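Local coordinates for protein 1-pyrroline-5-carboxylate dehydrogenase (Thermus thermophilus, PDB 1UZB) that probably oxidises glutamate semialdehyde, the open form of 1-pyrroline-5-carboxylate, to glutamate with a nicotinamide coenzyme, at residues 23-34 with 114-122; 290-301 with 443-453. All coordinates share one frame; numbering follows the deposited sequence. Where two conformers were deposited one is given.

Contact 1 of 2, residues 23-34 with 114-122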
# COMPACT_ATOMS: atom_id res chain seq x y z
N MET A 23 -8.84 40.72 19.34
CA MET A 23 -10.05 40.99 18.57
C MET A 23 -10.50 42.44 18.73
O MET A 23 -10.92 43.07 17.75
CB MET A 23 -11.18 40.05 18.99
CG MET A 23 -12.43 40.19 18.13
SD MET A 23 -12.09 39.93 16.37
CE MET A 23 -13.54 38.96 15.89
N ARG A 24 -10.42 42.97 19.94
CA ARG A 24 -10.82 44.36 20.15
C ARG A 24 -9.94 45.31 19.35
O ARG A 24 -10.43 46.28 18.78
CB ARG A 24 -10.78 44.73 21.65
CG ARG A 24 -11.91 44.13 22.47
CD ARG A 24 -12.05 44.84 23.82
NE ARG A 24 -10.90 44.62 24.68
CZ ARG A 24 -10.81 43.65 25.59
NH1 ARG A 24 -11.80 42.79 25.75
NH2 ARG A 24 -9.71 43.53 26.32
N GLU A 25 -8.64 45.03 19.28
CA GLU A 25 -7.74 45.88 18.52
C GLU A 25 -8.04 45.77 17.02
O GLU A 25 -7.98 46.76 16.30
CB GLU A 25 -6.27 45.51 18.78
CG GLU A 25 -5.25 46.39 18.05
CD GLU A 25 -5.38 47.87 18.37
OE1 GLU A 25 -5.59 48.21 19.56
OE2 GLU A 25 -5.24 48.70 17.45
N ALA A 26 -8.36 44.56 16.57
CA ALA A 26 -8.67 44.33 15.16
C ALA A 26 -9.96 45.05 14.78
O ALA A 26 -10.04 45.67 13.71
CB ALA A 26 -8.80 42.83 14.89
N LEU A 27 -10.97 44.95 15.63
CA LEU A 27 -12.25 45.62 15.39
C LEU A 27 -12.05 47.13 15.34
O LEU A 27 -12.58 47.81 14.46
CB LEU A 27 -13.25 45.25 16.48
CG LEU A 27 -13.85 43.85 16.37
CD1 LEU A 27 -14.53 43.46 17.68
CD2 LEU A 27 -14.83 43.81 15.21
N ARG A 28 -11.26 47.65 16.27
CA ARG A 28 -11.00 49.08 16.30
C ARG A 28 -10.29 49.56 15.04
O ARG A 28 -10.67 50.57 14.45
CB ARG A 28 -10.21 49.44 17.56
CG ARG A 28 -11.06 49.43 18.82
CD ARG A 28 -10.25 49.44 20.09
NE ARG A 28 -11.13 49.57 21.25
CZ ARG A 28 -10.88 49.07 22.45
NH1 ARG A 28 -9.76 48.39 22.68
NH2 ARG A 28 -11.76 49.24 23.42
N ARG A 29 -9.26 48.82 14.61
CA ARG A 29 -8.54 49.22 13.40
C ARG A 29 -9.42 49.15 12.15
O ARG A 29 -9.34 50.03 11.30
CB ARG A 29 -7.29 48.36 13.22
CG ARG A 29 -6.25 48.60 14.30
CD ARG A 29 -4.90 48.07 13.88
NE ARG A 29 -3.90 48.28 14.93
CZ ARG A 29 -2.60 48.05 14.78
NH1 ARG A 29 -2.14 47.61 13.61
NH2 ARG A 29 -1.77 48.25 15.79
N VAL A 30 -10.24 48.12 12.04
CA VAL A 30 -11.13 48.00 10.89
C VAL A 30 -12.12 49.17 10.88
O VAL A 30 -12.35 49.79 9.85
CB VAL A 30 -11.90 46.67 10.90
CG1 VAL A 30 -13.03 46.70 9.88
CG2 VAL A 30 -10.95 45.52 10.59
N ARG A 31 -12.69 49.47 12.05
CA ARG A 31 -13.65 50.57 12.17
C ARG A 31 -12.99 51.90 11.82
O ARG A 31 -13.61 52.75 11.17
CB ARG A 31 -14.20 50.63 13.60
CG ARG A 31 -15.18 51.77 13.84
CD ARG A 31 -16.48 51.56 13.07
NE ARG A 31 -17.41 52.68 13.25
CZ ARG A 31 -17.22 53.89 12.74
NH1 ARG A 31 -16.15 54.15 12.00
NH2 ARG A 31 -18.11 54.85 12.95
N GLU A 32 -11.75 52.08 12.25
CA GLU A 32 -11.02 53.31 11.98
C GLU A 32 -10.67 53.42 10.50
O GLU A 32 -10.28 54.49 10.01
CB GLU A 32 -9.76 53.36 12.84
CG GLU A 32 -10.07 53.55 14.33
CD GLU A 32 -8.90 53.22 15.24
OE1 GLU A 32 -9.04 53.42 16.47
OE2 GLU A 32 -7.85 52.77 14.74
N GLU A 33 -10.83 52.31 9.79
CA GLU A 33 -10.53 52.22 8.36
C GLU A 33 -11.78 52.42 7.50
O GLU A 33 -11.70 52.44 6.27
CB GLU A 33 -9.90 50.85 8.07
CG GLU A 33 -9.57 50.58 6.62
CD GLU A 33 -8.99 49.19 6.42
OE1 GLU A 33 -9.67 48.20 6.78
OE2 GLU A 33 -7.85 49.09 5.91
N PHE A 34 -12.93 52.56 8.14
CA PHE A 34 -14.19 52.78 7.43
C PHE A 34 -14.05 53.88 6.38
O PHE A 34 -13.47 54.93 6.65
CB PHE A 34 -15.30 53.16 8.41
CG PHE A 34 -16.07 52.00 8.98
CD1 PHE A 34 -15.50 50.73 9.07
CD2 PHE A 34 -17.36 52.18 9.46
CE1 PHE A 34 -16.20 49.66 9.64
CE2 PHE A 34 -18.07 51.12 10.03
CZ PHE A 34 -17.49 49.86 10.12
N ARG A 114 -7.54 38.01 12.54
CA ARG A 114 -8.37 38.93 13.32
C ARG A 114 -8.93 40.07 12.46
O ARG A 114 -10.09 40.46 12.62
CB ARG A 114 -7.56 39.50 14.49
CG ARG A 114 -7.17 38.47 15.56
CD ARG A 114 -8.37 37.98 16.37
NE ARG A 114 -8.91 36.70 15.91
CZ ARG A 114 -8.34 35.52 16.13
NH1 ARG A 114 -7.21 35.44 16.81
NH2 ARG A 114 -8.92 34.41 15.67
N GLU A 115 -8.11 40.59 11.55
CA GLU A 115 -8.55 41.67 10.67
C GLU A 115 -9.70 41.20 9.78
O GLU A 115 -10.70 41.91 9.62
CB GLU A 115 -7.39 42.12 9.78
CG GLU A 115 -7.70 43.33 8.92
CD GLU A 115 -6.72 43.50 7.77
OE1 GLU A 115 -5.57 43.05 7.90
OE2 GLU A 115 -7.12 44.09 6.75
N LEU A 116 -9.56 40.02 9.20
CA LEU A 116 -10.60 39.48 8.33
C LEU A 116 -11.89 39.21 9.11
O LEU A 116 -12.98 39.49 8.63
CB LEU A 116 -10.11 38.21 7.64
CG LEU A 116 -9.02 38.44 6.59
CD1 LEU A 116 -8.47 37.11 6.11
CD2 LEU A 116 -9.58 39.25 5.42
N GLU A 117 -11.75 38.68 10.32
CA GLU A 117 -12.92 38.40 11.16
C GLU A 117 -13.64 39.71 11.49
O GLU A 117 -14.86 39.79 11.38
CB GLU A 117 -12.49 37.72 12.46
CG GLU A 117 -11.84 36.35 12.27
CD GLU A 117 -11.27 35.80 13.56
OE1 GLU A 117 -11.20 36.56 14.55
OE2 GLU A 117 -10.87 34.61 13.59
N ALA A 118 -12.88 40.73 11.87
CA ALA A 118 -13.45 42.03 12.21
C ALA A 118 -14.16 42.65 11.01
O ALA A 118 -15.18 43.32 11.16
CB ALA A 118 -12.35 42.96 12.71
N THR A 119 -13.62 42.42 9.82
CA THR A 119 -14.22 42.96 8.62
C THR A 119 -15.57 42.28 8.38
O THR A 119 -16.52 42.91 7.93
CB THR A 119 -13.30 42.79 7.39
OG1 THR A 119 -12.03 43.40 7.67
CG2 THR A 119 -13.90 43.47 6.17
N LEU A 120 -15.65 40.99 8.68
CA LEU A 120 -16.90 40.25 8.52
C LEU A 120 -17.94 40.75 9.52
O LEU A 120 -19.13 40.87 9.20
CB LEU A 120 -16.68 38.75 8.76
CG LEU A 120 -15.97 37.98 7.65
CD1 LEU A 120 -15.68 36.57 8.13
CD2 LEU A 120 -16.84 37.95 6.40
N VAL A 121 -17.50 41.03 10.74
CA VAL A 121 -18.39 41.54 11.77
C VAL A 121 -19.08 42.81 11.28
O VAL A 121 -20.30 42.93 11.34
CB VAL A 121 -17.60 41.85 13.07
CG1 VAL A 121 -18.48 42.61 14.06
CG2 VAL A 121 -17.10 40.56 13.70
N TYR A 122 -18.28 43.76 10.79
CA TYR A 122 -18.82 45.03 10.31
C TYR A 122 -19.50 45.02 8.96
O TYR A 122 -20.52 45.70 8.78
CB TYR A 122 -17.71 46.09 10.30
CG TYR A 122 -17.31 46.55 11.68
CD1 TYR A 122 -16.00 46.37 12.15
CD2 TYR A 122 -18.23 47.15 12.54
CE1 TYR A 122 -15.64 46.77 13.43
CE2 TYR A 122 -17.88 47.55 13.82
CZ TYR A 122 -16.58 47.36 14.25
OH TYR A 122 -16.23 47.76 15.52
O HOH W 1 -8.01 46.37 7.40

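Contact 2 of 2, residues 290-301 with 443-453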
# COMPACT_ATOMS: atom_id res chain seq x y z
N GLY A 290 -28.65 26.35 -2.01
CA GLY A 290 -29.42 26.41 -0.78
C GLY A 290 -30.25 25.20 -0.43
O GLY A 290 -30.12 24.14 -1.04
N GLY A 291 -31.11 25.35 0.58
CA GLY A 291 -31.95 24.25 1.00
C GLY A 291 -33.05 24.65 1.97
O GLY A 291 -33.21 25.83 2.29
N LYS A 292 -33.83 23.67 2.39
CA LYS A 292 -34.91 23.86 3.37
C LYS A 292 -34.63 22.71 4.32
O LYS A 292 -35.30 21.68 4.32
CB LYS A 292 -36.29 23.73 2.73
CG LYS A 292 -37.42 24.15 3.66
CD LYS A 292 -37.38 25.65 3.95
CE LYS A 292 -38.39 26.03 5.03
NZ LYS A 292 -38.45 27.50 5.26
N ASN A 293 -33.61 22.92 5.15
CA ASN A 293 -33.12 21.90 6.05
C ASN A 293 -33.89 21.65 7.33
O ASN A 293 -34.26 22.58 8.05
CB ASN A 293 -31.66 22.20 6.38
CG ASN A 293 -30.91 22.75 5.19
OD1 ASN A 293 -30.86 22.13 4.12
ND2 ASN A 293 -30.33 23.92 5.37
N ALA A 294 -34.09 20.37 7.61
CA ALA A 294 -34.82 19.97 8.79
C ALA A 294 -34.02 19.15 9.78
O ALA A 294 -33.07 18.44 9.43
CB ALA A 294 -36.06 19.17 8.39
N ILE A 295 -34.42 19.27 11.04
CA ILE A 295 -33.84 18.47 12.11
C ILE A 295 -35.05 17.71 12.65
O ILE A 295 -36.09 18.31 12.97
CB ILE A 295 -33.25 19.30 13.26
CG1 ILE A 295 -31.94 19.96 12.81
CG2 ILE A 295 -33.01 18.40 14.48
CD1 ILE A 295 -31.32 20.88 13.83
N ILE A 296 -34.92 16.39 12.72
CA ILE A 296 -35.96 15.52 13.24
C ILE A 296 -35.57 15.15 14.66
O ILE A 296 -34.41 14.86 14.93
CB ILE A 296 -36.04 14.19 12.46
CG1 ILE A 296 -36.50 14.43 11.02
CG2 ILE A 296 -36.99 13.22 13.18
CD1 ILE A 296 -36.41 13.19 10.14
N VAL A 297 -36.54 15.17 15.57
CA VAL A 297 -36.27 14.75 16.94
C VAL A 297 -37.36 13.76 17.33
O VAL A 297 -38.55 14.05 17.16
CB VAL A 297 -36.31 15.92 17.95
CG1 VAL A 297 -35.90 15.41 19.33
CG2 VAL A 297 -35.38 17.04 17.51
N ASP A 298 -36.98 12.58 17.81
CA ASP A 298 -37.99 11.62 18.24
C ASP A 298 -38.03 11.54 19.77
O ASP A 298 -37.25 12.20 20.45
CB ASP A 298 -37.81 10.23 17.59
CG ASP A 298 -36.55 9.51 18.03
OD1 ASP A 298 -36.13 9.66 19.19
OD2 ASP A 298 -36.01 8.75 17.20
N GLU A 299 -38.94 10.73 20.30
CA GLU A 299 -39.10 10.62 21.75
C GLU A 299 -37.95 10.01 22.54
O GLU A 299 -37.94 10.10 23.77
CB GLU A 299 -40.39 9.88 22.08
CG GLU A 299 -40.41 8.42 21.65
CD GLU A 299 -41.72 7.73 21.99
OE1 GLU A 299 -42.78 8.20 21.53
OE2 GLU A 299 -41.68 6.72 22.72
N THR A 300 -36.98 9.40 21.86
CA THR A 300 -35.86 8.77 22.56
C THR A 300 -34.66 9.70 22.70
O THR A 300 -33.67 9.34 23.35
CB THR A 300 -35.36 7.51 21.82
OG1 THR A 300 -34.65 7.91 20.64
CG2 THR A 300 -36.53 6.62 21.44
N ALA A 301 -34.74 10.88 22.11
CA ALA A 301 -33.63 11.82 22.14
C ALA A 301 -33.36 12.51 23.47
O ALA A 301 -34.19 12.51 24.37
CB ALA A 301 -33.85 12.88 21.06
N TYR A 443 -35.57 20.51 -2.09
CA TYR A 443 -34.16 20.56 -1.72
C TYR A 443 -33.60 19.28 -1.10
O TYR A 443 -34.31 18.30 -0.91
CB TYR A 443 -33.93 21.71 -0.74
CG TYR A 443 -34.21 23.08 -1.31
CD1 TYR A 443 -35.39 23.77 -1.00
CD2 TYR A 443 -33.26 23.72 -2.10
CE1 TYR A 443 -35.61 25.07 -1.47
CE2 TYR A 443 -33.47 25.01 -2.58
CZ TYR A 443 -34.64 25.68 -2.26
OH TYR A 443 -34.81 26.97 -2.71
N GLY A 444 -32.31 19.32 -0.78
CA GLY A 444 -31.66 18.16 -0.17
C GLY A 444 -30.22 18.47 0.23
O GLY A 444 -29.30 17.74 -0.14
N LEU A 445 -30.03 19.54 1.00
CA LEU A 445 -28.68 19.92 1.40
C LEU A 445 -28.26 19.36 2.76
O LEU A 445 -27.43 18.45 2.81
CB LEU A 445 -28.55 21.45 1.38
CG LEU A 445 -27.13 22.01 1.58
CD1 LEU A 445 -26.15 21.31 0.65
CD2 LEU A 445 -27.14 23.51 1.32
N THR A 446 -28.80 19.89 3.85
CA THR A 446 -28.45 19.36 5.16
C THR A 446 -29.68 18.87 5.90
O THR A 446 -30.81 19.21 5.57
CB THR A 446 -27.76 20.40 6.07
OG1 THR A 446 -28.67 21.46 6.36
CG2 THR A 446 -26.51 20.95 5.41
N GLY A 447 -29.43 18.06 6.92
CA GLY A 447 -30.50 17.53 7.74
C GLY A 447 -29.90 16.93 8.99
O GLY A 447 -28.70 16.62 9.03
N GLY A 448 -30.72 16.78 10.02
CA GLY A 448 -30.23 16.20 11.25
C GLY A 448 -31.27 15.36 11.94
O GLY A 448 -32.48 15.48 11.68
N VAL A 449 -30.80 14.48 12.82
CA VAL A 449 -31.68 13.64 13.61
C VAL A 449 -31.15 13.53 15.03
O VAL A 449 -29.96 13.24 15.23
CB VAL A 449 -31.78 12.19 13.08
CG1 VAL A 449 -32.69 11.36 13.99
CG2 VAL A 449 -32.32 12.18 11.66
N TYR A 450 -32.00 13.83 16.00
CA TYR A 450 -31.64 13.66 17.41
C TYR A 450 -32.48 12.46 17.83
O TYR A 450 -33.72 12.50 17.79
CB TYR A 450 -31.99 14.88 18.26
CG TYR A 450 -30.92 15.95 18.23
CD1 TYR A 450 -30.89 16.90 17.22
CD2 TYR A 450 -29.92 15.99 19.21
CE1 TYR A 450 -29.90 17.87 17.17
CE2 TYR A 450 -28.92 16.96 19.17
CZ TYR A 450 -28.92 17.90 18.15
OH TYR A 450 -27.95 18.88 18.11
N SER A 451 -31.79 11.38 18.20
CA SER A 451 -32.43 10.14 18.61
C SER A 451 -31.39 9.23 19.24
O SER A 451 -30.21 9.31 18.90
CB SER A 451 -33.04 9.43 17.40
OG SER A 451 -33.52 8.14 17.76
N ARG A 452 -31.83 8.38 20.16
CA ARG A 452 -30.93 7.42 20.79
C ARG A 452 -31.15 6.04 20.17
O ARG A 452 -30.35 5.12 20.38
CB ARG A 452 -31.18 7.33 22.29
CG ARG A 452 -30.69 8.50 23.13
CD ARG A 452 -30.77 8.12 24.61
NE ARG A 452 -30.29 9.15 25.53
CZ ARG A 452 -31.04 10.11 26.05
NH1 ARG A 452 -30.50 11.00 26.88
NH2 ARG A 452 -32.33 10.19 25.77
N LYS A 453 -32.22 5.90 19.40
CA LYS A 453 -32.54 4.61 18.79
C LYS A 453 -31.67 4.35 17.56
O LYS A 453 -31.79 5.05 16.55
CB LYS A 453 -34.02 4.56 18.42
CG LYS A 453 -34.48 3.19 17.95
CD LYS A 453 -35.99 3.12 17.83
CE LYS A 453 -36.43 1.77 17.28
NZ LYS A 453 -35.89 0.65 18.09
O HOH W 2 -32.35 20.93 2.17
O HOH W 3 -33.47 18.50 5.52

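Contact 1 of 2, residues 23-34 with 114-122
Val30 drops its two methyl groups into a hollow between Glu115, Ala118, Thr119 and Tyr122, a knob-into-hole fit at the crossing of helices 17-32 and 113-124. The segment axes approach to 8.3 Å and cross at -60°, close enough for Ala26 and Ala118 to face one another and for Ala26 CB to rest 3.5 Å from Arg114 O. With CG1 of Val30 anti to its backbone nitrogen (chi1 168°), the branches part: CG2 lies 3.6 Å from Ala118 CB, while CG1 meets the Tyr122 ring, 3.8 Å from CD1. Leu27 reaches the same ring from the preceding turn, its CD2 3.5 Å from Tyr122 CE1, and also covers Ala118 and Val121. Four residues on from Val30, Phe34 turns its edge onto the face of Tyr122 in a T-shaped stack, the centroids 5.2 Å apart and the planes at 89°. Tyr122 is thus held by aliphatic and aromatic neighbours together, and its hydroxyl hydrogen-bonds to Glu355.

No direct hydrogen bond runs between 23-34 and 114-122; the contact is mainly apolar packing. Polar groups gather around it: Lys218 of helix 213-226 forms a salt bridge with Glu33 and hydrogen-bonds Thr119. At the other end Arg114 grips the carboxylate of Glu117 side-on, NE to OE1 at 2.7 Å and NH2 to OE2, which steadies the acid beside Met23. The bent methionine chain brings its methyl against the Glu117 side chain, with Met23 CE 3.6 Å from Glu117 OE1.

Contact 2 of 2, residues 290-301 with 443-453
Asp298 and Ser451 close one end of a parallel strand pair, 293-297 with 446-450, in the seven-stranded sheet that, as in other aldehyde dehydrogenases, probably belongs to the catalytic domain. The middle is tight: Gly448 N donates to Ala294 O at 2.9 Å, Ile296 N to Gly448 O at 2.8 Å, and Tyr450 N continues the ladder to Ile296 O. Ile295 CG2 meets the edge of the Tyr450 ring, 3.8 Å from CD1.

Past the strands, Asp298 divides its carboxylate. OD2 takes the hydroxyl of Ser451 at 2.6 Å on its syn side; OD1 accepts Thr300 N, making an Asx turn, and also Thr300 OG1 at 2.7 Å. The Asp298 chi1 of 67° places CG between the backbone nitrogen and the carbonyl carbon, which turns both oxygens toward Ser451 and Thr300. Replacing Asp298 by alanine would probably leave the Ser451 hydroxyl, Thr300 N and OG1, and His456 without this acceptor, and free the turn to shift. Thr300 OG1 in turn accepts Arg452 N. Here, on the solvent side, Arg452 reaches Thr300 O through NH2 and packs on Glu225 of the second subunit.

The opposite end is looser, apart from a bond from Thr446 N to Asn293 OD1 at 3.1 Å. Ala294 N stands 4.0 Å from Thr446 O, and a water bridges the two; a second water links Lys292 N, Asn293 OD1 and Leu445 N. Beyond it Gly291 CA lies over the Tyr443 face in a CH-pi contact.

Strand 325-331 flanks 293-297 on its other edge, while helix 303-315 covers Ile295 and Tyr450 and helix 431-439 covers Ile296 and Val449.

Overall arrangement
Following the chain from the N terminus, helix 17-32 enters contact 1, which closes a loop of 79 residues holding the small four-stranded mixed sheet and helices 73-90 and 95-111. The chain then builds the six-stranded sheet, most of whose strands lie between the two contacts in sequence, before 290-301 opens contact 2. That second loop, 141 residues long, carries strands 325-331, 402-405 and 422-428 and returns through helix 431-439 to 443-453. The loops run in series, neither nested nor crossing. Contact 1 ties helix 17-32 to helix 113-124; contact 2 joins strands 293-297 and 446-450 inside the seven-stranded sheet; their centres are about 36 Å apart and their nearest atoms about 18 Å.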